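Long-range contacts in terminase, large subunit (Bacillus phage spp1, PDB 2WBN), which cuts the viral DNA with its two-metal, manganese-preferring nuclease domain, the part present here, while its ATPase domain drives packaging of the genome into empty capsids: residues 29-33 / 147-153; 142-146 / 199-204; 65-71 / 194-199. One frame throughout, in Å; residues are numbered along the deposited sequence.

Interaction 1 (29-33 / 147-153)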
loop_
_atom_site.group_PDB
_atom_site.type_symbol
_atom_site.label_atom_id
_atom_site.label_comp_id
_atom_site.label_asym_id
_atom_site.label_seq_id
_atom_site.Cartn_x
_atom_site.Cartn_y
_atom_site.Cartn_z
ATOM N N PRO A 29 1.791 1.392 17.320
ATOM C CA PRO A 29 0.812 1.127 16.281
ATOM C C PRO A 29 0.923 -0.285 15.704
ATOM O O PRO A 29 1.961 -0.938 15.831
ATOM C CB PRO A 29 1.183 2.141 15.203
ATOM C CG PRO A 29 2.658 2.284 15.345
ATOM C CD PRO A 29 2.929 2.173 16.810
ATOM N N PHE A 30 -0.142 -0.723 15.040
ATOM C CA PHE A 30 -0.150 -1.974 14.282
ATOM C C PHE A 30 0.257 -3.188 15.122
ATOM O O PHE A 30 0.981 -4.085 14.660
ATOM C CB PHE A 30 0.737 -1.869 13.032
ATOM C CG PHE A 30 0.278 -0.834 12.030
ATOM C CD1 PHE A 30 1.143 0.165 11.588
ATOM C CD2 PHE A 30 -1.006 -0.888 11.503
ATOM C CE1 PHE A 30 0.725 1.112 10.641
ATOM C CE2 PHE A 30 -1.436 0.041 10.575
ATOM C CZ PHE A 30 -0.564 1.055 10.135
ATOM N N GLU A 31 -0.238 -3.231 16.360
ATOM C CA GLU A 31 -0.109 -4.435 17.176
ATOM C C GLU A 31 -0.677 -5.626 16.419
ATOM O O GLU A 31 -0.253 -6.756 16.646
ATOM C CB GLU A 31 -0.820 -4.262 18.516
ATOM C CG GLU A 31 -0.158 -3.240 19.437
ATOM C CD GLU A 31 -0.923 -3.056 20.735
ATOM O OE1 GLU A 31 -1.388 -4.068 21.279
ATOM O OE2 GLU A 31 -1.054 -1.905 21.194
ATOM N N ASN A 32 -1.599 -5.359 15.496
ATOM C CA ASN A 32 -2.191 -6.380 14.619
ATOM C C ASN A 32 -1.291 -7.040 13.552
ATOM O O ASN A 32 -1.777 -7.858 12.764
ATOM C CB ASN A 32 -3.438 -5.815 13.935
ATOM C CG ASN A 32 -3.128 -4.696 12.975
ATOM O OD1 ASN A 32 -1.968 -4.343 12.799
ATOM N ND2 ASN A 32 -4.165 -4.134 12.345
ATOM N N LEU A 33 -0.004 -6.729 13.529
ATOM C CA LEU A 33 0.880 -7.255 12.475
ATOM C C LEU A 33 1.222 -8.715 12.682
ATOM O O LEU A 33 1.546 -9.109 13.800
ATOM C CB LEU A 33 2.183 -6.453 12.378
ATOM C CG LEU A 33 2.134 -5.068 11.735
ATOM C CD1 LEU A 33 3.566 -4.521 11.621
ATOM C CD2 LEU A 33 1.483 -5.138 10.370
ATOM N N LEU A 147 -6.541 0.901 9.003
ATOM C CA LEU A 147 -5.572 -0.187 8.916
ATOM C C LEU A 147 -5.202 -0.758 10.304
ATOM O O LEU A 147 -5.106 -1.983 10.482
ATOM C CB LEU A 147 -4.324 0.283 8.163
ATOM C CG LEU A 147 -4.463 0.538 6.657
ATOM C CD1 LEU A 147 -3.185 1.204 6.148
ATOM C CD2 LEU A 147 -4.759 -0.765 5.885
ATOM N N ASP A 148 -5.008 0.122 11.283
ATOM C CA ASP A 148 -4.650 -0.290 12.638
ATOM C C ASP A 148 -5.769 -1.056 13.351
ATOM O O ASP A 148 -5.504 -1.852 14.255
ATOM C CB ASP A 148 -4.266 0.921 13.478
ATOM C CG ASP A 148 -3.894 0.557 14.903
ATOM O OD1 ASP A 148 -2.776 0.057 15.138
ATOM O OD2 ASP A 148 -4.714 0.797 15.799
ATOM N N GLU A 149 -7.010 -0.825 12.937
ATOM C CA GLU A 149 -8.143 -1.494 13.557
ATOM C C GLU A 149 -8.482 -2.854 12.944
ATOM O O GLU A 149 -9.398 -3.524 13.405
ATOM C CB GLU A 149 -9.354 -0.564 13.583
ATOM C CG GLU A 149 -9.431 0.203 14.899
ATOM C CD GLU A 149 -10.263 1.455 14.810
ATOM O OE1 GLU A 149 -10.897 1.695 13.755
ATOM O OE2 GLU A 149 -10.265 2.214 15.803
ATOM N N LEU A 150 -7.730 -3.278 11.935
ATOM C CA LEU A 150 -7.946 -4.602 11.358
ATOM C C LEU A 150 -7.571 -5.684 12.371
ATOM O O LEU A 150 -6.801 -5.447 13.293
ATOM C CB LEU A 150 -7.145 -4.768 10.061
ATOM C CG LEU A 150 -7.601 -3.910 8.882
ATOM C CD1 LEU A 150 -6.480 -3.733 7.826
ATOM C CD2 LEU A 150 -8.881 -4.450 8.229
ATOM N N ASP A 151 -8.140 -6.870 12.203
ATOM C CA ASP A 151 -7.826 -7.999 13.097
ATOM C C ASP A 151 -6.404 -8.475 12.872
ATOM O O ASP A 151 -5.700 -8.775 13.830
ATOM C CB ASP A 151 -8.814 -9.143 12.906
ATOM C CG ASP A 151 -10.129 -8.896 13.614
ATOM O OD1 ASP A 151 -10.283 -7.841 14.278
ATOM O OD2 ASP A 151 -11.025 -9.754 13.499
ATOM N N ALA A 152 -5.975 -8.521 11.611
ATOM C CA ALA A 152 -4.605 -8.889 11.292
ATOM C C ALA A 152 -4.142 -8.265 9.978
ATOM O O ALA A 152 -4.902 -8.235 9.000
ATOM C CB ALA A 152 -4.485 -10.419 11.227
ATOM N N ILE A 153 -2.904 -7.775 9.971
ATOM C CA ILE A 153 -2.203 -7.405 8.735
ATOM C C ILE A 153 -1.085 -8.414 8.548
ATOM O O ILE A 153 -0.138 -8.436 9.339
ATOM C CB ILE A 153 -1.606 -6.004 8.823
ATOM C CG1 ILE A 153 -2.716 -4.971 9.022
ATOM C CG2 ILE A 153 -0.757 -5.670 7.555
ATOM C CD1 ILE A 153 -2.195 -3.570 9.339
HETATM O O HOH W 1 -2.097 -1.081 17.684
HETATM O O HOH W 2 -3.157 -2.847 15.707
#
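Asn-32 and Asp-148 carry the polar side of this contact, in which the turn leading into edge strand 33-35 of the RNase H-like nuclease domain meets the connection from helix 140-148 to strand 152-155. The ND2 of Asn-32 serves two carbonyls at once, Leu-147 O at 3.0 Å and Leu-150 O at 3.1 Å. Both acceptors lie in the plane of the amide, which fixes its rotation. With chi1 at 66°, CG sits between the backbone N and the carbonyl carbon, and the amide is thereby turned into the bend of residues 147-150. Leu-147 O also accepts from Leu-150 N, so the side chain of Asn-32 shares this carbonyl with a backbone donor.

At the first residue of the type I turn from Phe-30 to Leu-33, Phe-30 N meets Asp-148 OD1 at 2.7 Å, nearly along the C-O axis of the carboxylate. One water links Glu-31 N to this same oxygen and a second links Asn-32 N to Asp-148 O. Ile-153 N then donates to Asn-32 O at 3.0 Å, where strand 152-155 starts to pair in parallel with strand 33-35.

Apolar packing completes the contact. The edge of the Phe-30 ring approaches CB of Leu-147, and Phe-167 meets the same ring from outside the two segments. Ile-153 touches two residues of the turn: its CD1 lies 3.6 Å from Phe-30 CD2, while its CB lies 3.6 Å from Leu-33 CD2.

Interaction 2 (142-146 / 199-204); sequences HGERW and FERDMK
Trp-146 and the selenomethionine Met-203 form the centre of a contact made across the two segments by packing. The CG of Met-203 stands over one face of the indole in a CH-pi contact, 3.7 Å from the centroid of the five-membered ring and 10° off its normal. Beyond CG the chain runs extended, taking SE past the indole as an oblique Met-aromatic contact and on to Gly-143, whose CA lies 3.8 Å from SE. The terminal CE of Met-203 stays on the same side of the indole plane, just outside the rim and 3.9 Å from Trp-146 CE3.

Aromatic contact continues at the far end of the indole. Trp-146 CH2 lies 3.8 Å from Phe-199 CD2 in an oblique pair, with the ring planes at 32°. With CG anti to the backbone N (chi1 -173°), Trp-146 leans out from its helix across the chain that follows helix 190-198.

Asp-202 O lies 3.8 Å from Trp-146 CZ2, while the Asp-202 carboxylate is engaged by Arg-52. The His-142 ring turns an edge to Met-203 CB and Lys-204 N.

Helix 140-148 is thus packed against the C-terminal tail of the RNase H-like nuclease domain through a CH-pi and Met-aromatic contact on Trp-146, with Phe-199 beside it.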
loop_
_atom_site.group_PDB
_atom_site.type_symbol
_atom_site.label_atom_id
_atom_site.label_comp_id
_atom_site.label_asym_id
_atom_site.label_seq_id
_atom_site.Cartn_x
_atom_site.Cartn_y
_atom_site.Cartn_z
ATOM N N HIS A 142 -7.481 9.049 9.382
ATOM C CA HIS A 142 -8.599 8.093 9.247
ATOM C C HIS A 142 -8.144 6.786 8.611
ATOM O O HIS A 142 -8.429 5.708 9.125
ATOM C CB HIS A 142 -9.721 8.689 8.367
ATOM C CG HIS A 142 -10.977 7.860 8.308
ATOM N ND1 HIS A 142 -12.184 8.300 8.815
ATOM C CD2 HIS A 142 -11.217 6.631 7.785
ATOM C CE1 HIS A 142 -13.108 7.375 8.618
ATOM N NE2 HIS A 142 -12.545 6.348 8.002
ATOM N N GLY A 143 -7.443 6.892 7.482
ATOM C CA GLY A 143 -7.019 5.705 6.723
ATOM C C GLY A 143 -6.023 4.828 7.452
ATOM O O GLY A 143 -6.042 3.596 7.309
ATOM N N GLU A 144 -5.127 5.464 8.206
ATOM C CA GLU A 144 -4.148 4.750 9.022
ATOM C C GLU A 144 -4.815 4.062 10.196
ATOM O O GLU A 144 -4.445 2.934 10.550
ATOM C CB GLU A 144 -3.061 5.701 9.518
ATOM C CG GLU A 144 -2.219 6.291 8.358
ATOM C CD GLU A 144 -1.214 7.365 8.781
ATOM O OE1 GLU A 144 -1.290 7.869 9.923
ATOM O OE2 GLU A 144 -0.335 7.707 7.940
ATOM N N ARG A 145 -5.776 4.749 10.811
ATOM C CA ARG A 145 -6.568 4.179 11.892
ATOM C C ARG A 145 -7.342 2.967 11.406
ATOM O O ARG A 145 -7.417 1.960 12.103
ATOM C CB ARG A 145 -7.540 5.216 12.486
ATOM C CG ARG A 145 -8.329 4.677 13.691
ATOM C CD ARG A 145 -9.316 5.689 14.297
ATOM N NE ARG A 145 -10.287 5.020 15.174
ATOM C CZ ARG A 145 -11.151 5.634 15.986
ATOM N NH1 ARG A 145 -11.185 6.961 16.075
ATOM N NH2 ARG A 145 -11.984 4.910 16.728
ATOM N N TRP A 146 -7.909 3.048 10.208
ATOM C CA TRP A 146 -8.641 1.912 9.662
ATOM C C TRP A 146 -7.736 0.692 9.546
ATOM O O TRP A 146 -8.095 -0.425 9.967
ATOM C CB TRP A 146 -9.248 2.253 8.308
ATOM C CG TRP A 146 -10.150 1.177 7.776
ATOM C CD1 TRP A 146 -11.487 1.024 8.021
ATOM C CD2 TRP A 146 -9.774 0.114 6.906
ATOM N NE1 TRP A 146 -11.964 -0.070 7.344
ATOM C CE2 TRP A 146 -10.934 -0.642 6.646
ATOM C CE3 TRP A 146 -8.566 -0.269 6.308
ATOM C CZ2 TRP A 146 -10.921 -1.772 5.824
ATOM C CZ3 TRP A 146 -8.555 -1.387 5.487
ATOM C CH2 TRP A 146 -9.725 -2.120 5.247
ATOM N N PHE A 199 -7.024 0.693 -0.174
ATOM C CA PHE A 199 -8.213 0.388 0.633
ATOM C C PHE A 199 -9.158 1.560 0.901
ATOM O O PHE A 199 -10.065 1.433 1.727
ATOM C CB PHE A 199 -7.776 -0.195 1.967
ATOM C CG PHE A 199 -7.298 -1.596 1.855
ATOM C CD1 PHE A 199 -5.955 -1.869 1.669
ATOM C CD2 PHE A 199 -8.203 -2.642 1.851
ATOM C CE1 PHE A 199 -5.512 -3.187 1.541
ATOM C CE2 PHE A 199 -7.763 -3.948 1.723
ATOM C CZ PHE A 199 -6.425 -4.212 1.553
ATOM N N GLU A 200 -8.978 2.686 0.211
ATOM C CA GLU A 200 -9.807 3.863 0.511
ATOM C C GLU A 200 -11.312 3.612 0.338
ATOM O O GLU A 200 -12.112 4.182 1.069
ATOM C CB GLU A 200 -9.353 5.103 -0.281
ATOM C CG GLU A 200 -9.623 5.053 -1.775
ATOM C CD GLU A 200 -9.551 6.427 -2.443
ATOM O OE1 GLU A 200 -8.967 7.378 -1.881
ATOM O OE2 GLU A 200 -10.100 6.550 -3.552
ATOM N N ARG A 201 -11.694 2.763 -0.617
ATOM C CA ARG A 201 -13.125 2.503 -0.888
ATOM C C ARG A 201 -13.739 1.487 0.076
ATOM O O ARG A 201 -14.942 1.239 0.017
ATOM C CB ARG A 201 -13.356 1.989 -2.318
ATOM C CG ARG A 201 -12.622 2.732 -3.437
ATOM C CD ARG A 201 -12.971 4.213 -3.495
ATOM N NE ARG A 201 -12.043 4.952 -4.356
ATOM C CZ ARG A 201 -12.061 4.944 -5.691
ATOM N NH1 ARG A 201 -12.977 4.246 -6.358
ATOM N NH2 ARG A 201 -11.160 5.662 -6.367
ATOM N N ASP A 202 -12.931 0.882 0.943
ATOM C CA ASP A 202 -13.432 -0.156 1.837
ATOM C C ASP A 202 -13.688 0.354 3.248
ATOM O O ASP A 202 -14.071 -0.413 4.114
ATOM C CB ASP A 202 -12.448 -1.315 1.874
ATOM C CG ASP A 202 -12.337 -2.015 0.544
ATOM O OD1 ASP A 202 -11.301 -1.857 -0.139
ATOM O OD2 ASP A 202 -13.286 -2.742 0.183
HETATM N N MSE A 203 -13.509 1.653 3.470
HETATM C CA MSE A 203 -13.497 2.188 4.827
HETATM C C MSE A 203 -14.836 2.819 5.221
HETATM O O MSE A 203 -15.712 3.007 4.375
HETATM C CB MSE A 203 -12.363 3.184 4.978
HETATM C CG MSE A 203 -11.038 2.643 4.490
HETATM SE SE MSE A 203 -9.676 3.991 4.570
HETATM C CE MSE A 203 -8.121 2.899 4.074
ATOM N N LYS A 204 -14.954 3.133 6.517
ATOM C CA LYS A 204 -16.219 3.461 7.222
ATOM C C LYS A 204 -16.779 2.214 7.911
ATOM O O LYS A 204 -17.687 1.559 7.399
ATOM C CB LYS A 204 -17.299 4.113 6.328
ATOM C CG LYS A 204 -16.904 5.474 5.760
ATOM C CD LYS A 204 -18.087 6.181 5.136
ATOM C CE LYS A 204 -17.645 7.492 4.496
ATOM N NZ LYS A 204 -18.799 8.314 4.032
#

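Interaction 3 (65-71 / 194-199); sequences AFVRWHY and ATRYAF
The ring of Phe-199 turns its edge to two aromatic side chains of strand 64-72, making T-shaped pairs with both. Phe-199 CE1 points at the face of the Trp-69 five-membered ring and lies 3.8 Å from Trp-69 CG, with the planes at 70°. Phe-199 CE2 is directed at the other ring, 3.7 Å from Tyr-71 CG, and here the planes stand almost perpendicular, at 85°. The indole also receives CG2 of Thr-195 over one face, toward the rim. At its edge, Trp-69 NE1 makes a weak, bent hydrogen bond of 3.0 Å to Thr-195 OG1, an oxygen whose stronger partner is the carbonyl of Thr-191 one helical turn earlier.

Helix 190-198 lies here across the central sheet of the RNase H-like fold, the segment axes 8.2 Å apart and inclined at 50°. Alternate residues of the strand face it, and their side chains grow from alanine and valine to tryptophan and tyrosine as the helix runs on. Val-67 puts CG2 between backbone N and carbonyl carbon, aimed at the helix backbone, 3.6 Å from Thr-195 N. The side chains are small where strand and helix come together near the metal-binding residues Asp-56 and His-190: Ala-194 CB lies 3.4 Å from Ala-65 O.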
loop_
_atom_site.group_PDB
_atom_site.type_symbol
_atom_site.label_atom_id
_atom_site.label_comp_id
_atom_site.label_asym_id
_atom_site.label_seq_id
_atom_site.Cartn_x
_atom_site.Cartn_y
_atom_site.Cartn_z
ATOM N N ALA A 65 6.006 3.524 -4.851
ATOM C CA ALA A 65 5.647 2.294 -4.123
ATOM C C ALA A 65 4.311 1.758 -4.631
ATOM O O ALA A 65 3.264 2.420 -4.491
ATOM C CB ALA A 65 5.591 2.560 -2.635
ATOM N N PHE A 66 4.383 0.606 -5.305
ATOM C CA PHE A 66 3.216 -0.156 -5.737
ATOM C C PHE A 66 2.965 -1.295 -4.744
ATOM O O PHE A 66 3.897 -2.028 -4.398
ATOM C CB PHE A 66 3.453 -0.755 -7.125
ATOM C CG PHE A 66 2.402 -1.739 -7.552
ATOM C CD1 PHE A 66 1.187 -1.298 -8.066
ATOM C CD2 PHE A 66 2.617 -3.099 -7.427
ATOM C CE1 PHE A 66 0.214 -2.197 -8.454
ATOM C CE2 PHE A 66 1.641 -4.013 -7.807
ATOM C CZ PHE A 66 0.438 -3.562 -8.315
ATOM N N VAL A 67 1.722 -1.444 -4.292
ATOM C CA VAL A 67 1.363 -2.565 -3.397
ATOM C C VAL A 67 0.148 -3.313 -3.950
ATOM O O VAL A 67 -0.743 -2.704 -4.554
ATOM C CB VAL A 67 1.115 -2.090 -1.939
ATOM C CG1 VAL A 67 2.353 -1.352 -1.397
ATOM C CG2 VAL A 67 -0.183 -1.204 -1.817
ATOM N N ARG A 68 0.138 -4.636 -3.743
ATOM C CA ARG A 68 -0.990 -5.501 -4.043
ATOM C C ARG A 68 -1.297 -6.356 -2.807
ATOM O O ARG A 68 -0.405 -7.024 -2.285
ATOM C CB ARG A 68 -0.665 -6.389 -5.233
ATOM C CG ARG A 68 -1.727 -7.433 -5.614
ATOM C CD ARG A 68 -1.152 -8.377 -6.685
ATOM N NE ARG A 68 -2.089 -9.418 -7.148
ATOM C CZ ARG A 68 -2.977 -9.291 -8.138
ATOM N NH1 ARG A 68 -3.109 -8.153 -8.800
ATOM N NH2 ARG A 68 -3.766 -10.321 -8.464
ATOM N N TRP A 69 -2.551 -6.298 -2.363
ATOM C CA TRP A 69 -3.043 -7.001 -1.174
ATOM C C TRP A 69 -4.296 -7.810 -1.495
ATOM O O TRP A 69 -5.007 -7.512 -2.457
ATOM C CB TRP A 69 -3.474 -5.982 -0.137
ATOM C CG TRP A 69 -2.435 -5.116 0.410
ATOM C CD1 TRP A 69 -1.959 -3.946 -0.132
ATOM C CD2 TRP A 69 -1.779 -5.277 1.662
ATOM N NE1 TRP A 69 -1.004 -3.404 0.697
ATOM C CE2 TRP A 69 -0.887 -4.197 1.812
ATOM C CE3 TRP A 69 -1.825 -6.253 2.657
ATOM C CZ2 TRP A 69 -0.059 -4.068 2.924
ATOM C CZ3 TRP A 69 -1.006 -6.124 3.756
ATOM C CH2 TRP A 69 -0.139 -5.052 3.890
ATOM N N HIS A 70 -4.588 -8.790 -0.647
ATOM C CA HIS A 70 -5.875 -9.467 -0.624
ATOM C C HIS A 70 -6.613 -9.092 0.654
ATOM O O HIS A 70 -6.014 -9.008 1.735
ATOM C CB HIS A 70 -5.711 -10.982 -0.661
ATOM C CG HIS A 70 -6.987 -11.725 -0.380
ATOM N ND1 HIS A 70 -8.062 -11.710 -1.240
ATOM C CD2 HIS A 70 -7.365 -12.485 0.677
ATOM C CE1 HIS A 70 -9.046 -12.431 -0.729
ATOM N NE2 HIS A 70 -8.646 -12.918 0.431
ATOM N N TYR A 71 -7.927 -8.937 0.522
ATOM C CA TYR A 71 -8.785 -8.478 1.599
ATOM C C TYR A 71 -9.804 -9.540 1.981
ATOM O O TYR A 71 -10.698 -9.854 1.197
ATOM C CB TYR A 71 -9.520 -7.221 1.135
ATOM C CG TYR A 71 -10.386 -6.563 2.183
ATOM C CD1 TYR A 71 -10.074 -6.636 3.540
ATOM C CD2 TYR A 71 -11.513 -5.844 1.811
ATOM C CE1 TYR A 71 -10.856 -6.012 4.483
ATOM C CE2 TYR A 71 -12.291 -5.218 2.744
ATOM C CZ TYR A 71 -11.963 -5.299 4.079
ATOM O OH TYR A 71 -12.760 -4.678 5.015
ATOM N N ALA A 194 0.655 3.854 0.062
ATOM C CA ALA A 194 0.101 3.092 -1.066
ATOM C C ALA A 194 -1.018 2.160 -0.633
ATOM O O ALA A 194 -2.009 2.007 -1.348
ATOM C CB ALA A 194 1.185 2.321 -1.795
ATOM N N THR A 195 -0.834 1.516 0.526
ATOM C CA THR A 195 -1.868 0.680 1.116
ATOM C C THR A 195 -3.147 1.448 1.490
ATOM O O THR A 195 -4.236 1.004 1.178
ATOM C CB THR A 195 -1.311 -0.054 2.346
ATOM O OG1 THR A 195 -0.180 -0.818 1.930
ATOM C CG2 THR A 195 -2.371 -0.990 2.963
ATOM N N ARG A 196 -3.025 2.591 2.153
ATOM C CA ARG A 196 -4.190 3.466 2.354
ATOM C C ARG A 196 -4.990 3.727 1.080
ATOM O O ARG A 196 -6.218 3.592 1.086
ATOM C CB ARG A 196 -3.782 4.816 2.885
ATOM C CG ARG A 196 -3.708 4.940 4.369
ATOM C CD ARG A 196 -3.874 6.420 4.685
ATOM N NE ARG A 196 -2.733 7.160 4.135
ATOM C CZ ARG A 196 -2.780 8.081 3.181
ATOM N NH1 ARG A 196 -3.928 8.446 2.598
ATOM N NH2 ARG A 196 -1.644 8.645 2.795
ATOM N N TYR A 197 -4.307 4.143 0.007
ATOM C CA TYR A 197 -4.999 4.397 -1.260
ATOM C C TYR A 197 -5.725 3.131 -1.702
ATOM O O TYR A 197 -6.880 3.187 -2.062
ATOM C CB TYR A 197 -4.072 4.818 -2.404
ATOM C CG TYR A 197 -3.057 5.879 -2.085
ATOM C CD1 TYR A 197 -3.343 6.917 -1.200
ATOM C CD2 TYR A 197 -1.807 5.865 -2.707
ATOM C CE1 TYR A 197 -2.402 7.900 -0.928
ATOM C CE2 TYR A 197 -0.860 6.803 -2.424
ATOM C CZ TYR A 197 -1.161 7.830 -1.546
ATOM O OH TYR A 197 -0.211 8.774 -1.297
ATOM N N ALA A 198 -5.038 1.990 -1.645
ATOM C CA ALA A 198 -5.590 0.731 -2.143
ATOM C C ALA A 198 -6.912 0.371 -1.464
ATOM O O ALA A 198 -7.796 -0.201 -2.102
ATOM C CB ALA A 198 -4.580 -0.405 -1.964
ATOM N N PHE A 199 -7.024 0.693 -0.174
ATOM C CA PHE A 199 -8.213 0.388 0.633
ATOM C C PHE A 199 -9.158 1.560 0.901
ATOM O O PHE A 199 -10.065 1.433 1.727
ATOM C CB PHE A 199 -7.776 -0.195 1.967
ATOM C CG PHE A 199 -7.298 -1.596 1.855
ATOM C CD1 PHE A 199 -5.955 -1.869 1.669
ATOM C CD2 PHE A 199 -8.203 -2.642 1.851
ATOM C CE1 PHE A 199 -5.512 -3.187 1.541
ATOM C CE2 PHE A 199 -7.763 -3.948 1.723
ATOM C CZ PHE A 199 -6.425 -4.212 1.553
#

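The three contacts involve helices 140-148 and 190-198 of the nuclease domain, with centres 11 to 15 Å apart. Interaction 3 lies near the centre of the folded chain, about 3 Å from it (centre to centre), whereas interactions 1 and 2 are farther out and use successive parts of helix 140-148. Interactions 2 and 3 share Phe-199. Interactions 1 and 3 reach the same sheet, Leu-147 touching Thr-195 and Ile-153 touching Trp-69. In sequence the segments run 29-33, 65-71, 142-146, 147-153, 194-199 and 199-204, and every pair of interactions crosses along the chain. Together they join edge strand, sheet and C-terminal residues next to the helix carrying the metal ligands His-190 and Asp-193.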